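Local coordinates for glutamine amidotransferase type-2 domain-containing protein (Pseudomonas aeruginosa PAO1, PDB 1TE5) that probably acts as a class-II glutamine amidotransferase, hydrolysing glutamine and passing the ammonia to an acceptor not yet established, at residues Pro12-Phe17 with Asp210-Thr215; Ala195-Ala200 with Pro217-Thr222; Ile38-Gly43 with Gln65-Lys70; Glu3-Ser8 with Val221-Thr226. All coordinates share one frame; numbering follows the deposited sequence.

Contact 4 joins strands 4-9 and 220-225 in the large antiparallel sheet, its centre about 7 Å from that of the chain. Contact 2 lies at the start of strand 220-225, sharing Val221 and Thr222, with centres about 15 Å apart. Contact 1 belongs to a smaller sheet packed on contact 4: Ile15 CD1 meets Met7 SD at 3.4 Å. It also joins contact 2, where Glu214 OE2 lies 2.9 Å from Phe197 N, and contact 3, where Lys70 NZ forms a 2.9 Å salt bridge with Asp14 OD1. Contact 4 starts at Glu3, next to the amino-terminal cysteine expected to be the nucleophile in this family.

Contact 1: Pro12-Phe17 with Asp210-Thr215; sequences PTDIVF and DFHAET
Asp14 crosses the His212 imidazole obliquely where two antiparallel strands of a small sheet begin to part. Its CB lies 3.7 Å from His212 ND1, and CG follows close to the same nitrogen. At the tip the carboxylate divides its work: OD2 takes a weak, bent hydrogen bond from His212 ND1 (3.3 Å, N-H...O 126°), while OD1 forms a salt bridge with Lys70. Carboxylate and ring planes stand 51° apart. A water spans the gap between the two backbones, donating to Asp14 O and accepting from His212 N, both at 3.0 Å, and so stands in for a direct backbone bond. Regular pairing returns two residues on: Val16 and Asp210 form a hydrogen-bonded pair, with Val16 N to Asp210 O at 3.2 Å and Asp210 N to Val16 O at 3.0 Å. On that face Val16 CG2 packs tightly on Asp210 CB (3.3 Å), and Asp210 OD2 forms a salt bridge with Arg201. Ile15 and Phe211 lie side by side, CG1 against CE2, pointing the same way into the core. Both touch Met7 of strand 4-9, so this antiparallel pair of strands 12-19 and 207-211 rests on the large sheet.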
loop_
_atom_site.group_PDB
_atom_site.type_symbol
_atom_site.label_atom_id
_atom_site.label_comp_id
_atom_site.label_asym_id
_atom_site.label_seq_id
_atom_site.Cartn_x
_atom_site.Cartn_y
_atom_site.Cartn_z
ATOM N N PRO A 12 -16.679 5.655 11.030
ATOM C CA PRO A 12 -15.777 6.132 9.969
ATOM C C PRO A 12 -15.897 7.665 9.830
ATOM O O PRO A 12 -16.929 8.172 9.394
ATOM C CB PRO A 12 -16.306 5.401 8.731
ATOM C CG PRO A 12 -16.888 4.133 9.308
ATOM C CD PRO A 12 -17.626 4.656 10.505
ATOM N N THR A 13 -14.845 8.394 10.199
ATOM C CA THR A 13 -14.889 9.860 10.140
ATOM C C THR A 13 -14.010 10.493 9.061
ATOM O O THR A 13 -12.983 9.937 8.660
ATOM C CB THR A 13 -14.587 10.547 11.524
ATOM O OG1 THR A 13 -13.195 10.861 11.643
ATOM C CG2 THR A 13 -14.989 9.652 12.680
ATOM N N ASP A 14 -14.459 11.649 8.577
ATOM C CA ASP A 14 -13.751 12.408 7.548
ATOM C C ASP A 14 -12.485 13.077 8.062
ATOM O O ASP A 14 -12.452 13.576 9.190
ATOM C CB ASP A 14 -14.667 13.486 6.972
ATOM C CG ASP A 14 -15.799 12.916 6.159
ATOM O OD1 ASP A 14 -15.523 12.145 5.210
ATOM O OD2 ASP A 14 -16.965 13.248 6.464
ATOM N N ILE A 15 -11.455 13.085 7.217
ATOM C CA ILE A 15 -10.170 13.714 7.519
ATOM C C ILE A 15 -9.629 14.298 6.211
ATOM O O ILE A 15 -9.230 13.549 5.316
ATOM C CB ILE A 15 -9.128 12.701 8.038
ATOM C CG1 ILE A 15 -9.676 11.915 9.214
ATOM C CG2 ILE A 15 -7.880 13.426 8.490
ATOM C CD1 ILE A 15 -8.662 10.990 9.821
ATOM N N VAL A 16 -9.644 15.618 6.069
ATOM C CA VAL A 16 -9.120 16.212 4.849
ATOM C C VAL A 16 -7.710 16.758 5.050
ATOM O O VAL A 16 -7.462 17.566 5.951
ATOM C CB VAL A 16 -10.039 17.321 4.274
ATOM C CG1 VAL A 16 -11.460 16.826 4.138
ATOM C CG2 VAL A 16 -9.990 18.559 5.126
ATOM N N PHE A 17 -6.769 16.210 4.293
ATOM C CA PHE A 17 -5.404 16.683 4.364
ATOM C C PHE A 17 -5.243 17.689 3.252
ATOM O O PHE A 17 -5.628 17.422 2.113
ATOM C CB PHE A 17 -4.404 15.551 4.153
ATOM C CG PHE A 17 -4.201 14.700 5.358
ATOM C CD1 PHE A 17 -5.121 13.704 5.679
ATOM C CD2 PHE A 17 -3.089 14.886 6.178
ATOM C CE1 PHE A 17 -4.938 12.899 6.803
ATOM C CE2 PHE A 17 -2.895 14.088 7.304
ATOM C CZ PHE A 17 -3.823 13.090 7.619
ATOM N N ASP A 210 -8.564 19.017 8.371
ATOM C CA ASP A 210 -9.865 19.414 8.875
ATOM C C ASP A 210 -10.731 18.247 9.278
ATOM O O ASP A 210 -10.734 17.203 8.624
ATOM C CB ASP A 210 -10.626 20.247 7.838
ATOM C CG ASP A 210 -9.928 21.545 7.511
ATOM O OD1 ASP A 210 -9.252 21.596 6.459
ATOM O OD2 ASP A 210 -10.056 22.505 8.304
ATOM N N PHE A 211 -11.504 18.476 10.333
ATOM C CA PHE A 211 -12.437 17.500 10.878
ATOM C C PHE A 211 -13.826 18.131 10.853
ATOM O O PHE A 211 -13.971 19.343 11.032
ATOM C CB PHE A 211 -12.042 17.127 12.305
ATOM C CG PHE A 211 -10.791 16.296 12.384
ATOM C CD1 PHE A 211 -9.549 16.894 12.517
ATOM C CD2 PHE A 211 -10.862 14.907 12.329
ATOM C CE1 PHE A 211 -8.392 16.115 12.599
ATOM C CE2 PHE A 211 -9.710 14.123 12.410
ATOM C CZ PHE A 211 -8.473 14.726 12.546
ATOM N N HIS A 212 -14.839 17.318 10.573
ATOM C CA HIS A 212 -16.216 17.809 10.500
ATOM C C HIS A 212 -16.963 17.643 11.816
ATOM O O HIS A 212 -16.359 17.376 12.856
ATOM C CB HIS A 212 -16.980 17.098 9.371
ATOM C CG HIS A 212 -16.363 17.276 8.012
ATOM N ND1 HIS A 212 -16.721 16.509 6.923
ATOM C CD2 HIS A 212 -15.406 18.131 7.572
ATOM C CE1 HIS A 212 -16.013 16.882 5.870
ATOM N NE2 HIS A 212 -15.208 17.865 6.237
ATOM N N ALA A 213 -18.271 17.885 11.763
ATOM C CA ALA A 213 -19.145 17.746 12.926
ATOM C C ALA A 213 -19.425 16.257 13.149
ATOM O O ALA A 213 -19.005 15.421 12.349
ATOM C CB ALA A 213 -20.441 18.497 12.697
ATOM N N GLU A 214 -20.159 15.931 14.209
ATOM C CA GLU A 214 -20.459 14.537 14.523
ATOM C C GLU A 214 -21.438 13.862 13.568
ATOM O O GLU A 214 -22.394 14.478 13.087
ATOM C CB GLU A 214 -20.958 14.400 15.962
ATOM C CG GLU A 214 -22.415 14.824 16.194
ATOM C CD GLU A 214 -22.610 16.326 16.324
ATOM O OE1 GLU A 214 -23.743 16.797 16.062
ATOM O OE2 GLU A 214 -21.648 17.029 16.714
ATOM N N THR A 215 -21.191 12.577 13.325
ATOM C CA THR A 215 -22.000 11.732 12.444
ATOM C C THR A 215 -23.243 11.256 13.195
ATOM O O THR A 215 -24.349 11.228 12.645
ATOM C CB THR A 215 -21.206 10.479 12.024
ATOM O OG1 THR A 215 -19.957 10.872 11.441
ATOM C CG2 THR A 215 -21.998 9.640 11.030
HETATM O O HOH W 1 -14.768 14.322 10.935
#

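Contact 2: Ala195-Ala200 with Pro217-Thr222; sequences APFGPA and PDDVVT
Ala195 and Asp219 extend the antiparallel pairing of strands 188-194 and 220-225 just past its regular end, where one chain leaves its strand and the other enters. Ala195 N donates a nearly straight hydrogen bond to Asp219 O (2.9 Å, N-H...O 168°). Beside it the Ala195 methyl rests on the opposing backbone, with CB 3.5 Å from Asp219 N.

The tight part lies around Phe197. Its CG sits between the backbone N and the carbonyl carbon (chi1 52°), which turns the ring toward the strand so that its far end, CE2 and CZ, is wedged against Asp219 CB and Val221. The Asp219 carboxylate itself turns back to its own chain, bonding Thr215 N through OD1 and Thr216 OG1 through OD2, which fixes the CB that meets the ring. Arg193 adds a cation-pi contact to the same phenyl group.

The outer side is looser. Pro217 is exposed and offers chiefly its backbone O to the Ala195 methyl (3.6 Å), and Pro196, after a cis peptide, faces away. The closest apolar approach is at the strand: Phe197 CZ reaches Val221 CG1 at 3.4 Å, and that methyl lies almost eclipsed with its own backbone N (chi1 4°).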
loop_
_atom_site.group_PDB
_atom_site.type_symbol
_atom_site.label_atom_id
_atom_site.label_comp_id
_atom_site.label_asym_id
_atom_site.label_seq_id
_atom_site.Cartn_x
_atom_site.Cartn_y
_atom_site.Cartn_z
ATOM N N ALA A 195 -19.045 13.476 20.986
ATOM C CA ALA A 195 -20.240 14.092 20.426
ATOM C C ALA A 195 -21.098 14.667 21.548
ATOM O O ALA A 195 -21.226 14.065 22.618
ATOM C CB ALA A 195 -21.032 13.082 19.619
ATOM N N PRO A 196 -21.692 15.850 21.324
ATOM C CA PRO A 196 -21.581 16.630 20.090
ATOM C C PRO A 196 -20.314 17.488 20.031
ATOM O O PRO A 196 -19.835 17.998 21.053
ATOM C CB PRO A 196 -22.821 17.506 20.147
ATOM C CG PRO A 196 -22.870 17.858 21.603
ATOM C CD PRO A 196 -22.581 16.527 22.288
ATOM N N PHE A 197 -19.771 17.616 18.827
ATOM C CA PHE A 197 -18.591 18.430 18.597
ATOM C C PHE A 197 -18.692 19.070 17.213
ATOM O O PHE A 197 -19.357 18.539 16.325
ATOM C CB PHE A 197 -17.299 17.610 18.766
ATOM C CG PHE A 197 -17.256 16.340 17.963
ATOM C CD1 PHE A 197 -17.162 16.369 16.576
ATOM C CD2 PHE A 197 -17.267 15.109 18.598
ATOM C CE1 PHE A 197 -17.077 15.197 15.840
ATOM C CE2 PHE A 197 -17.181 13.925 17.866
ATOM C CZ PHE A 197 -17.087 13.972 16.486
ATOM N N GLY A 198 -18.139 20.268 17.071
ATOM C CA GLY A 198 -18.185 20.937 15.785
ATOM C C GLY A 198 -16.900 20.707 15.018
ATOM O O GLY A 198 -15.951 20.134 15.558
ATOM N N PRO A 199 -16.823 21.180 13.765
ATOM C CA PRO A 199 -15.623 21.008 12.945
ATOM C C PRO A 199 -14.386 21.643 13.569
ATOM O O PRO A 199 -14.463 22.709 14.178
ATOM C CB PRO A 199 -16.014 21.687 11.630
ATOM C CG PRO A 199 -17.004 22.721 12.059
ATOM C CD PRO A 199 -17.842 21.951 13.038
ATOM N N ALA A 200 -13.252 20.968 13.437
ATOM C CA ALA A 200 -12.003 21.468 13.980
ATOM C C ALA A 200 -10.965 21.461 12.881
ATOM O O ALA A 200 -11.023 20.641 11.967
ATOM C CB ALA A 200 -11.542 20.597 15.141
ATOM N N PRO A 217 -24.899 10.889 17.549
ATOM C CA PRO A 217 -24.766 11.492 18.879
ATOM C C PRO A 217 -23.858 10.705 19.827
ATOM O O PRO A 217 -23.714 11.065 20.998
ATOM C CB PRO A 217 -26.207 11.526 19.377
ATOM C CG PRO A 217 -26.814 10.341 18.719
ATOM C CD PRO A 217 -26.274 10.424 17.316
ATOM N N ASP A 218 -23.250 9.637 19.314
ATOM C CA ASP A 218 -22.362 8.799 20.115
ATOM C C ASP A 218 -20.939 8.749 19.578
ATOM O O ASP A 218 -20.180 7.856 19.934
ATOM C CB ASP A 218 -22.911 7.372 20.211
ATOM C CG ASP A 218 -24.374 7.334 20.592
ATOM O OD1 ASP A 218 -25.196 6.925 19.745
ATOM O OD2 ASP A 218 -24.694 7.722 21.735
ATOM N N ASP A 219 -20.575 9.709 18.736
ATOM C CA ASP A 219 -19.229 9.750 18.179
ATOM C C ASP A 219 -18.135 10.028 19.210
ATOM O O ASP A 219 -18.306 10.814 20.146
ATOM C CB ASP A 219 -19.133 10.815 17.090
ATOM C CG ASP A 219 -19.803 10.405 15.803
ATOM O OD1 ASP A 219 -19.469 11.007 14.760
ATOM O OD2 ASP A 219 -20.652 9.489 15.816
ATOM N N VAL A 220 -17.001 9.372 19.023
ATOM C CA VAL A 220 -15.836 9.571 19.871
ATOM C C VAL A 220 -14.654 9.453 18.912
ATOM O O VAL A 220 -14.491 8.432 18.237
ATOM C CB VAL A 220 -15.703 8.503 21.008
ATOM C CG1 VAL A 220 -14.431 8.756 21.832
ATOM C CG2 VAL A 220 -16.916 8.524 21.914
ATOM N N VAL A 221 -13.894 10.536 18.777
ATOM C CA VAL A 221 -12.734 10.542 17.898
ATOM C C VAL A 221 -11.528 11.140 18.605
ATOM O O VAL A 221 -11.598 12.238 19.156
ATOM C CB VAL A 221 -13.031 11.235 16.522
ATOM C CG1 VAL A 221 -14.431 11.809 16.487
ATOM C CG2 VAL A 221 -12.000 12.297 16.203
ATOM N N THR A 222 -10.436 10.383 18.596
ATOM C CA THR A 222 -9.194 10.784 19.233
ATOM C C THR A 222 -8.090 11.030 18.231
ATOM O O THR A 222 -7.874 10.238 17.319
ATOM C CB THR A 222 -8.716 9.717 20.211
ATOM O OG1 THR A 222 -9.634 9.649 21.302
ATOM C CG2 THR A 222 -7.313 10.037 20.741
#

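Contact 3: Ile38-Gly43 with Gln65-Lys70; sequences IAFYEG and QRFPIK
Ile69 sets its CG2 methyl over the centre of the Phe40 ring, a CH-pi contact 3.6 Å from the centroid and only 11° off the ring normal. The other branch of Ile69 reaches the ring's end, with CD1 3.7 Å from Phe40 CE2. Phe67 approaches the edge of Phe40: its CE2 lies 3.4 Å from Phe40 CZ, an oblique aromatic pair with the ring planes inclined at 48° and the centroids 5.6 Å apart. At the rim of Phe67, Glu42 OE1 lies 3.8 Å from CZ, the carboxylate nearly coplanar with the ring.

What holds these groups lies one step out. Glu42 OE1 pairs with Arg47 of the neighbouring strand and also accepts a hydrogen bond from a water, which donates as well to Lys70 O at 3.1 Å and so bridges strand and loop. Phe67, just past helix 59-66, turns inward with CG anti to the backbone N (chi1 -177°). Phe67 packs on Pro52 of the second subunit, and Glu42 touches Leu53 there.

The loop after helix 59-66 thus packs its hydrophobic side chains on one face of strand 35-42, in the seven-stranded antiparallel sheet, at the contact with the second subunit.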
loop_
_atom_site.group_PDB
_atom_site.type_symbol
_atom_site.label_atom_id
_atom_site.label_comp_id
_atom_site.label_asym_id
_atom_site.label_seq_id
_atom_site.Cartn_x
_atom_site.Cartn_y
_atom_site.Cartn_z
ATOM N N ILE A 38 0.700 8.644 4.936
ATOM C CA ILE A 38 -0.606 8.559 5.566
ATOM C C ILE A 38 -1.261 7.236 5.202
ATOM O O ILE A 38 -1.540 6.972 4.032
ATOM C CB ILE A 38 -1.527 9.704 5.097
ATOM C CG1 ILE A 38 -0.911 11.055 5.466
ATOM C CG2 ILE A 38 -2.907 9.560 5.722
ATOM C CD1 ILE A 38 -1.550 12.227 4.770
ATOM N N ALA A 39 -1.463 6.395 6.209
ATOM C CA ALA A 39 -2.106 5.108 6.026
ATOM C C ALA A 39 -3.389 5.141 6.827
ATOM O O ALA A 39 -3.451 5.774 7.872
ATOM C CB ALA A 39 -1.207 3.997 6.515
ATOM N N PHE A 40 -4.442 4.552 6.283
ATOM C CA PHE A 40 -5.715 4.496 6.980
ATOM C C PHE A 40 -6.485 3.249 6.573
ATOM O O PHE A 40 -6.174 2.627 5.558
ATOM C CB PHE A 40 -6.537 5.777 6.774
ATOM C CG PHE A 40 -6.876 6.071 5.348
ATOM C CD1 PHE A 40 -8.112 5.689 4.819
ATOM C CD2 PHE A 40 -5.979 6.764 4.538
ATOM C CE1 PHE A 40 -8.457 5.995 3.494
ATOM C CE2 PHE A 40 -6.305 7.077 3.217
ATOM C CZ PHE A 40 -7.550 6.691 2.693
ATOM N N TYR A 41 -7.471 2.868 7.376
ATOM C CA TYR A 41 -8.235 1.663 7.104
ATOM C C TYR A 41 -9.650 1.839 6.602
ATOM O O TYR A 41 -10.338 2.781 6.954
ATOM C CB TYR A 41 -8.244 0.782 8.346
ATOM C CG TYR A 41 -6.866 0.356 8.763
ATOM C CD1 TYR A 41 -6.017 1.236 9.432
ATOM C CD2 TYR A 41 -6.408 -0.926 8.490
ATOM C CE1 TYR A 41 -4.742 0.852 9.816
ATOM C CE2 TYR A 41 -5.138 -1.324 8.868
ATOM C CZ TYR A 41 -4.311 -0.435 9.530
ATOM O OH TYR A 41 -3.055 -0.837 9.899
ATOM N N GLU A 42 -10.084 0.875 5.801
ATOM C CA GLU A 42 -11.418 0.827 5.229
ATOM C C GLU A 42 -11.900 -0.607 5.426
ATOM O O GLU A 42 -11.953 -1.437 4.513
ATOM C CB GLU A 42 -11.321 1.101 3.732
ATOM C CG GLU A 42 -12.452 1.912 3.147
ATOM C CD GLU A 42 -12.071 2.549 1.818
ATOM O OE1 GLU A 42 -11.366 3.584 1.833
ATOM O OE2 GLU A 42 -12.476 2.015 0.762
ATOM N N GLY A 43 -12.208 -0.891 6.689
ATOM C CA GLY A 43 -12.569 -2.240 7.078
ATOM C C GLY A 43 -11.237 -2.869 7.498
ATOM O O GLY A 43 -10.531 -2.279 8.327
ATOM N N GLN A 65 -4.998 14.367 -1.073
ATOM C CA GLN A 65 -5.897 15.505 -0.979
ATOM C C GLN A 65 -7.198 15.357 -1.754
ATOM O O GLN A 65 -8.221 15.890 -1.324
ATOM C CB GLN A 65 -5.182 16.779 -1.412
ATOM C CG GLN A 65 -3.972 17.099 -0.572
ATOM C CD GLN A 65 -3.450 18.494 -0.821
ATOM O OE1 GLN A 65 -4.114 19.493 -0.511
ATOM N NE2 GLN A 65 -2.265 18.575 -1.406
ATOM N N ARG A 66 -7.170 14.664 -2.894
ATOM C CA ARG A 66 -8.385 14.488 -3.693
ATOM C C ARG A 66 -9.281 13.307 -3.287
ATOM O O ARG A 66 -10.455 13.234 -3.666
ATOM C CB ARG A 66 -8.057 14.461 -5.196
ATOM C CG ARG A 66 -7.057 13.416 -5.636
ATOM C CD ARG A 66 -6.627 13.625 -7.096
ATOM N NE ARG A 66 -7.686 13.315 -8.058
ATOM C CZ ARG A 66 -7.479 12.857 -9.293
ATOM N NH1 ARG A 66 -8.508 12.603 -10.094
ATOM N NH2 ARG A 66 -6.242 12.646 -9.737
ATOM N N PHE A 67 -8.727 12.401 -2.491
ATOM C CA PHE A 67 -9.449 11.220 -2.034
ATOM C C PHE A 67 -10.335 11.508 -0.821
ATOM O O PHE A 67 -9.855 11.989 0.201
ATOM C CB PHE A 67 -8.444 10.107 -1.679
ATOM C CG PHE A 67 -9.089 8.806 -1.263
ATOM C CD1 PHE A 67 -9.390 7.831 -2.203
ATOM C CD2 PHE A 67 -9.410 8.563 0.066
ATOM C CE1 PHE A 67 -10.004 6.634 -1.825
ATOM C CE2 PHE A 67 -10.021 7.373 0.450
ATOM C CZ PHE A 67 -10.320 6.409 -0.499
ATOM N N PRO A 68 -11.652 11.264 -0.936
ATOM C CA PRO A 68 -12.519 11.514 0.222
ATOM C C PRO A 68 -12.226 10.419 1.247
ATOM O O PRO A 68 -12.659 9.286 1.086
ATOM C CB PRO A 68 -13.928 11.365 -0.366
ATOM C CG PRO A 68 -13.742 11.730 -1.802
ATOM C CD PRO A 68 -12.456 11.018 -2.142
ATOM N N ILE A 69 -11.387 10.742 2.221
ATOM C CA ILE A 69 -10.997 9.810 3.267
ATOM C C ILE A 69 -12.035 9.736 4.386
ATOM O O ILE A 69 -12.596 10.754 4.802
ATOM C CB ILE A 69 -9.632 10.207 3.879
ATOM C CG1 ILE A 69 -8.550 10.266 2.797
ATOM C CG2 ILE A 69 -9.243 9.230 4.976
ATOM C CD1 ILE A 69 -7.181 10.648 3.317
ATOM N N LYS A 70 -12.281 8.526 4.875
ATOM C CA LYS A 70 -13.238 8.308 5.951
ATOM C C LYS A 70 -12.923 6.969 6.623
ATOM O O LYS A 70 -13.305 5.912 6.120
ATOM C CB LYS A 70 -14.657 8.305 5.387
ATOM C CG LYS A 70 -15.742 8.445 6.433
ATOM C CD LYS A 70 -17.123 8.161 5.860
ATOM C CE LYS A 70 -17.583 9.232 4.877
ATOM N NZ LYS A 70 -17.926 10.521 5.546
HETATM O O HOH W 2 -12.587 6.092 3.084
#

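Contact 4: Glu3-Ser8 with Val221-Thr226; sequences ELLGMS and VTVIAT
An antiparallel strand pair in the middle of the seven-stranded sheet joins Leu4-Ser8 to Val221-Ala225, their axes 4.5 Å apart at closest and their directions 166° apart. Gly6 and Ile224 form a hydrogen-bonded pair, Gly6 N to Ile224 O at 2.7 Å and Ile224 N to Gly6 O at 2.9 Å; the donor of the second bond stands 49° out of the carbonyl plane rather than on a lone pair. Ser8 and Thr222 form a second such pair. At the non-hydrogen-bonded pairs, Leu5-Ala225 and Met7-Val223, CA-H...O contacts run to the adjacent carbonyls, as from Met7 CA to Thr222 O (3.1 Å).

Where strand 4-9 begins and strand 220-225 ends, a side chain takes over from the backbone: Thr226 OG1 accepts from Leu4 N at 3.1 Å in a nearly straight bond. Its hydroxyl lies beside the backbone N, anti to the carbonyl carbon (chi1 -77°), which carries it across to the other strand. The return bond, Thr226 N to Leu4 O, is weak.

One face carries Leu5, Met7, Val223 and Ala225. Leu5 CD1 touches Val223 CG1 at 3.9 Å, and Leu5 and Met7 meet strand 12-19. On the other, Ser8, Thr222 and Ile224 pack on Trp246 of the six-stranded sheet, and Thr222 OG1 bonds Gly249 O. Such a buried first strand, held in the centre of one of two stacked antiparallel sheets just after the expected amino-terminal cysteine nucleophile, is characteristic of the Ntn-hydrolase sandwich.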
loop_
_atom_site.group_PDB
_atom_site.type_symbol
_atom_site.label_atom_id
_atom_site.label_comp_id
_atom_site.label_asym_id
_atom_site.label_seq_id
_atom_site.Cartn_x
_atom_site.Cartn_y
_atom_site.Cartn_z
ATOM N N GLU A 3 4.934 15.761 13.610
ATOM C CA GLU A 3 5.482 14.683 12.793
ATOM C C GLU A 3 4.572 13.455 12.773
ATOM O O GLU A 3 4.036 13.106 11.726
ATOM C CB GLU A 3 6.907 14.340 13.245
ATOM C CG GLU A 3 7.897 15.505 13.041
ATOM C CD GLU A 3 9.344 15.151 13.365
ATOM O OE1 GLU A 3 9.977 14.425 12.554
ATOM O OE2 GLU A 3 9.846 15.617 14.419
ATOM N N LEU A 4 4.410 12.791 13.914
ATOM C CA LEU A 4 3.529 11.626 13.998
ATOM C C LEU A 4 2.089 12.120 14.079
ATOM O O LEU A 4 1.810 13.141 14.706
ATOM C CB LEU A 4 3.845 10.780 15.235
ATOM C CG LEU A 4 5.140 9.963 15.273
ATOM C CD1 LEU A 4 5.213 9.206 16.591
ATOM C CD2 LEU A 4 5.200 8.995 14.102
ATOM N N LEU A 5 1.173 11.395 13.453
ATOM C CA LEU A 5 -0.231 11.782 13.453
ATOM C C LEU A 5 -1.156 10.573 13.333
ATOM O O LEU A 5 -1.172 9.894 12.309
ATOM C CB LEU A 5 -0.492 12.766 12.305
ATOM C CG LEU A 5 -1.908 13.275 12.044
ATOM C CD1 LEU A 5 -2.538 13.863 13.302
ATOM C CD2 LEU A 5 -1.833 14.317 10.945
ATOM N N GLY A 6 -1.933 10.320 14.379
ATOM C CA GLY A 6 -2.851 9.205 14.358
ATOM C C GLY A 6 -4.267 9.600 14.722
ATOM O O GLY A 6 -4.541 10.733 15.131
ATOM N N MET A 7 -5.183 8.667 14.506
ATOM C CA MET A 7 -6.578 8.859 14.836
ATOM C C MET A 7 -7.253 7.514 15.029
ATOM O O MET A 7 -7.083 6.599 14.227
ATOM C CB MET A 7 -7.341 9.625 13.753
ATOM C CG MET A 7 -8.824 9.790 14.118
ATOM S SD MET A 7 -9.969 9.999 12.761
ATOM C CE MET A 7 -10.010 8.370 12.079
ATOM N N SER A 8 -8.036 7.430 16.096
ATOM C CA SER A 8 -8.805 6.242 16.424
ATOM C C SER A 8 -10.207 6.784 16.676
ATOM O O SER A 8 -10.372 7.727 17.452
ATOM C CB SER A 8 -8.236 5.590 17.683
ATOM O OG SER A 8 -9.011 4.482 18.082
ATOM N N VAL A 221 -13.894 10.536 18.777
ATOM C CA VAL A 221 -12.734 10.542 17.898
ATOM C C VAL A 221 -11.528 11.140 18.605
ATOM O O VAL A 221 -11.598 12.238 19.156
ATOM C CB VAL A 221 -13.031 11.235 16.522
ATOM C CG1 VAL A 221 -14.431 11.809 16.487
ATOM C CG2 VAL A 221 -12.000 12.297 16.203
ATOM N N THR A 222 -10.436 10.383 18.596
ATOM C CA THR A 222 -9.194 10.784 19.233
ATOM C C THR A 222 -8.090 11.030 18.231
ATOM O O THR A 222 -7.874 10.238 17.319
ATOM C CB THR A 222 -8.716 9.717 20.211
ATOM O OG1 THR A 222 -9.634 9.649 21.302
ATOM C CG2 THR A 222 -7.313 10.037 20.741
ATOM N N VAL A 223 -7.404 12.153 18.396
ATOM C CA VAL A 223 -6.301 12.515 17.525
ATOM C C VAL A 223 -5.030 12.445 18.356
ATOM O O VAL A 223 -5.030 12.826 19.530
ATOM C CB VAL A 223 -6.477 13.942 16.960
ATOM C CG1 VAL A 223 -5.345 14.266 15.979
ATOM C CG2 VAL A 223 -7.843 14.071 16.285
ATOM N N ILE A 224 -3.973 11.891 17.772
ATOM C CA ILE A 224 -2.678 11.761 18.439
ATOM C C ILE A 224 -1.638 12.439 17.537
ATOM O O ILE A 224 -1.630 12.226 16.328
ATOM C CB ILE A 224 -2.312 10.274 18.642
ATOM C CG1 ILE A 224 -3.457 9.550 19.354
ATOM C CG2 ILE A 224 -1.042 10.152 19.461
ATOM C CD1 ILE A 224 -3.552 8.107 19.002
ATOM N N ALA A 225 -0.808 13.301 18.115
ATOM C CA ALA A 225 0.215 14.002 17.355
ATOM C C ALA A 225 1.468 14.098 18.194
ATOM O O ALA A 225 1.440 13.761 19.375
ATOM C CB ALA A 225 -0.267 15.386 16.979
ATOM N N THR A 226 2.576 14.506 17.579
ATOM C CA THR A 226 3.838 14.650 18.304
ATOM C C THR A 226 3.659 15.748 19.349
ATOM O O THR A 226 4.272 15.716 20.419
ATOM C CB THR A 226 5.014 14.988 17.353
ATOM O OG1 THR A 226 5.421 13.805 16.651
ATOM C CG2 THR A 226 6.202 15.547 18.121
#